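Local coordinates for protein MstE (Scytonema sp. PCC 10023, PDB 6SBF) that probably cyclises meroterpenoid precursors as a single-domain type II terpene cyclase, building the polycyclic isoprenoid scaffolds of merosterols, at residues Ala175-Ala184 against Leu193-Gln201. The protein carries 1 engineered substitution. Residues are numbered along the deposited sequence; the frame is centred on the assembly and turned at random.
Sequences AHTCVSAAVA and LHDYLRVTQ
Thr177 OG1 and Tyr196 OH, 2.8 Å apart, form the hydrogen bond that joins the two helices, and either hydroxyl could be the donor. Thr177 reaches the phenol with OG1 set beside its own backbone N (chi1 -54°), while its CG2 slides past Thr200. Tyr196, its ring carried anti to the backbone N (chi1 172°), extends across to the first turn of the helix that begins at Thr177, where His176 occupies the N-cap position. Ser180 and Ala175 both come obliquely to the same side of the ring, Ser180 OG 3.5 Å from Tyr196 CE2 and Ala175 CB 4.1 Å from Tyr196 CE1, while Thr200 CG2 sits over the opposite face, offset toward its rim. Ser180 OG itself turns back to His176 O at 2.8 Å, and because Ser180 N binds the same oxygen from the opposite face, this buried carbonyl receives two donors; Ile147 N is a further partner of the serine hydroxyl. The segments belong to consecutive, opposed but strongly inclined helices (134° between the short segments) of the alpha6-alpha6 barrel, a helical hairpin whose first member also packs against helices 109-121 and 215-229. Toward its closed end the contact becomes apolar. Leu193 CD1 settles against Ser180 O and meets Val183 CG1 at 3.9 Å, the two side chains crossing at about a right angle. Leu197 straddles the next part of the interface: CD1 presses on Ala184 CB at 3.7 Å, and CD2 lies over the backbone of Ala181. A leucine in place of Tyr196 would probably leave Thr177 OG1 without its phenolic mate and open a gap between Ala175 and Ser180. The His176 side chain points away from the second helix; its ND1 bonds to Thr149 OG1 and its ring stacks on Tyr210.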
loop_
_atom_site.group_PDB
_atom_site.type_symbol
_atom_site.label_atom_id
_atom_site.label_comp_id
_atom_site.label_asym_id
_atom_site.label_seq_id
_atom_site.Cartn_x
_atom_site.Cartn_y
_atom_site.Cartn_z
ATOM N N ALA A 175 6.782 -9.865 13.181
ATOM C CA ALA A 175 6.102 -10.115 11.911
ATOM C C ALA A 175 4.911 -9.179 11.776
ATOM O O ALA A 175 4.110 -9.070 12.734
ATOM C CB ALA A 175 5.702 -11.550 11.786
ATOM N N HIS A 176 4.728 -8.604 10.607
ATOM C CA HIS A 176 3.648 -7.643 10.298
ATOM C C HIS A 176 2.815 -8.176 9.142
ATOM O O HIS A 176 3.381 -8.506 8.093
ATOM C CB HIS A 176 4.239 -6.288 9.954
ATOM C CG HIS A 176 4.936 -5.686 11.111
ATOM N ND1 HIS A 176 6.103 -4.946 11.014
ATOM C CD2 HIS A 176 4.610 -5.714 12.434
ATOM C CE1 HIS A 176 6.445 -4.534 12.242
ATOM N NE2 HIS A 176 5.532 -4.985 13.148
ATOM N N THR A 177 1.506 -8.241 9.272
ATOM C CA THR A 177 0.698 -8.852 8.217
ATOM C C THR A 177 0.628 -7.969 6.978
ATOM O O THR A 177 0.623 -8.495 5.850
ATOM C CB THR A 177 -0.661 -9.191 8.810
ATOM O OG1 THR A 177 -0.478 -10.010 9.990
ATOM C CG2 THR A 177 -1.525 -9.958 7.845
ATOM N N CYS A 178 0.587 -6.666 7.146
ATOM C CA CYS A 178 0.545 -5.691 6.051
ATOM C C CYS A 178 1.833 -5.834 5.193
ATOM O O CYS A 178 1.769 -5.905 3.965
ATOM C CB CYS A 178 0.394 -4.268 6.590
ATOM S SG CYS A 178 1.517 -3.827 7.952
ATOM N N VAL A 179 2.988 -5.883 5.838
ATOM C CA VAL A 179 4.279 -6.005 5.148
ATOM C C VAL A 179 4.384 -7.391 4.550
ATOM O O VAL A 179 4.831 -7.532 3.378
ATOM C CB VAL A 179 5.434 -5.708 6.088
ATOM C CG1 VAL A 179 6.776 -5.824 5.350
ATOM C CG2 VAL A 179 5.256 -4.336 6.692
ATOM N N SER A 180 3.967 -8.437 5.230
ATOM C CA SER A 180 3.999 -9.805 4.706
ATOM C C SER A 180 3.126 -9.901 3.447
ATOM O O SER A 180 3.543 -10.520 2.443
ATOM C CB SER A 180 3.531 -10.778 5.782
ATOM O OG SER A 180 4.398 -10.792 6.898
ATOM N N ALA A 181 1.953 -9.300 3.436
ATOM C CA ALA A 181 1.039 -9.330 2.302
ATOM C C ALA A 181 1.723 -8.673 1.097
ATOM O O ALA A 181 1.642 -9.174 -0.043
ATOM C CB ALA A 181 -0.274 -8.663 2.642
ATOM N N ALA A 182 2.323 -7.525 1.301
ATOM C CA ALA A 182 2.966 -6.786 0.213
ATOM C C ALA A 182 4.189 -7.572 -0.298
ATOM O O ALA A 182 4.379 -7.661 -1.525
ATOM C CB ALA A 182 3.353 -5.403 0.674
ATOM N N VAL A 183 5.019 -8.115 0.555
ATOM C CA VAL A 183 6.219 -8.873 0.148
ATOM C C VAL A 183 5.766 -10.119 -0.602
ATOM O O VAL A 183 6.463 -10.545 -1.542
ATOM C CB VAL A 183 7.156 -9.141 1.332
ATOM C CG1 VAL A 183 8.278 -10.092 0.989
ATOM C CG2 VAL A 183 7.764 -7.838 1.835
ATOM N N ALA A 184 4.647 -10.689 -0.246
ATOM C CA ALA A 184 4.120 -11.887 -0.954
ATOM C C ALA A 184 3.679 -11.546 -2.383
ATOM O O ALA A 184 3.391 -12.504 -3.115
ATOM C CB ALA A 184 2.984 -12.479 -0.169
ATOM N N LEU A 193 5.725 -17.196 2.497
ATOM C CA LEU A 193 4.808 -16.426 3.377
ATOM C C LEU A 193 3.387 -17.018 3.414
ATOM O O LEU A 193 2.563 -16.572 4.189
ATOM C CB LEU A 193 4.793 -14.990 2.903
ATOM C CG LEU A 193 6.112 -14.267 3.120
ATOM C CD1 LEU A 193 6.077 -12.943 2.388
ATOM C CD2 LEU A 193 6.354 -13.985 4.592
ATOM N N HIS A 194 3.079 -18.004 2.570
ATOM C CA HIS A 194 1.706 -18.504 2.387
ATOM C C HIS A 194 1.042 -18.927 3.730
ATOM O O HIS A 194 -0.102 -18.562 3.973
ATOM C CB HIS A 194 1.742 -19.664 1.369
ATOM C CG HIS A 194 0.457 -20.409 1.296
ATOM N ND1 HIS A 194 0.162 -21.431 2.180
ATOM C CD2 HIS A 194 -0.639 -20.228 0.500
ATOM C CE1 HIS A 194 -1.041 -21.902 1.895
ATOM N NE2 HIS A 194 -1.574 -21.155 0.872
ATOM N N ASP A 195 1.684 -19.784 4.482
ATOM C CA ASP A 195 1.043 -20.374 5.669
ATOM C C ASP A 195 0.753 -19.252 6.658
ATOM O O ASP A 195 -0.314 -19.266 7.296
ATOM C CB ASP A 195 1.872 -21.509 6.228
ATOM C CG ASP A 195 1.897 -22.767 5.374
ATOM O OD1 ASP A 195 1.270 -22.794 4.297
ATOM O OD2 ASP A 195 2.543 -23.703 5.819
ATOM N N TYR A 196 1.693 -18.332 6.857
ATOM C CA TYR A 196 1.491 -17.181 7.774
ATOM C C TYR A 196 0.281 -16.381 7.309
ATOM O O TYR A 196 -0.608 -16.013 8.123
ATOM C CB TYR A 196 2.743 -16.309 7.801
ATOM C CG TYR A 196 2.543 -15.027 8.549
ATOM C CD1 TYR A 196 2.707 -14.952 9.922
ATOM C CD2 TYR A 196 2.146 -13.894 7.871
ATOM C CE1 TYR A 196 2.498 -13.765 10.603
ATOM C CE2 TYR A 196 1.939 -12.716 8.559
ATOM C CZ TYR A 196 2.076 -12.649 9.935
ATOM O OH TYR A 196 1.854 -11.455 10.578
ATOM N N LEU A 197 0.185 -16.104 6.021
ATOM C CA LEU A 197 -0.982 -15.359 5.509
ATOM C C LEU A 197 -2.265 -16.179 5.739
ATOM O O LEU A 197 -3.305 -15.589 6.138
ATOM C CB LEU A 197 -0.805 -14.991 4.063
ATOM C CG LEU A 197 0.345 -13.984 3.822
ATOM C CD1 LEU A 197 0.549 -13.742 2.367
ATOM C CD2 LEU A 197 0.076 -12.655 4.511
ATOM N N ARG A 198 -2.259 -17.469 5.536
ATOM C CA ARG A 198 -3.500 -18.218 5.766
ATOM C C ARG A 198 -3.908 -18.187 7.258
ATOM O O ARG A 198 -5.115 -17.982 7.569
ATOM C CB ARG A 198 -3.373 -19.651 5.280
ATOM C CG ARG A 198 -3.435 -19.800 3.760
ATOM C CD ARG A 198 -4.816 -19.500 3.162
ATOM N NE ARG A 198 -5.847 -20.325 3.761
ATOM C CZ ARG A 198 -6.006 -21.595 3.609
ATOM N NH1 ARG A 198 -6.855 -22.209 4.423
ATOM N NH2 ARG A 198 -5.391 -22.265 2.669
ATOM N N VAL A 199 -2.988 -18.372 8.173
ATOM C CA VAL A 199 -3.371 -18.524 9.609
ATOM C C VAL A 199 -3.779 -17.202 10.205
ATOM O O VAL A 199 -4.488 -17.202 11.226
ATOM C CB VAL A 199 -2.271 -19.212 10.399
ATOM C CG1 VAL A 199 -1.985 -20.604 9.850
ATOM C CG2 VAL A 199 -1.087 -18.340 10.636
ATOM N N THR A 200 -3.410 -16.086 9.597
ATOM C CA THR A 200 -3.739 -14.742 10.136
ATOM C C THR A 200 -5.080 -14.191 9.670
ATOM O O THR A 200 -5.524 -13.147 10.167
ATOM C CB THR A 200 -2.624 -13.746 9.879
ATOM O OG1 THR A 200 -2.293 -13.710 8.485
ATOM C CG2 THR A 200 -1.396 -14.036 10.695
ATOM N N GLN A 201 -5.794 -14.865 8.794
ATOM C CA GLN A 201 -7.112 -14.380 8.352
ATOM C C GLN A 201 -8.030 -14.412 9.581
ATOM O O GLN A 201 -8.078 -15.416 10.305
ATOM C CB GLN A 201 -7.679 -15.269 7.216
ATOM C CG GLN A 201 -8.884 -14.657 6.512
ATOM C CD GLN A 201 -9.325 -15.466 5.309
ATOM O OE1 GLN A 201 -8.969 -16.644 5.212
ATOM N NE2 GLN A 201 -10.124 -14.842 4.455
#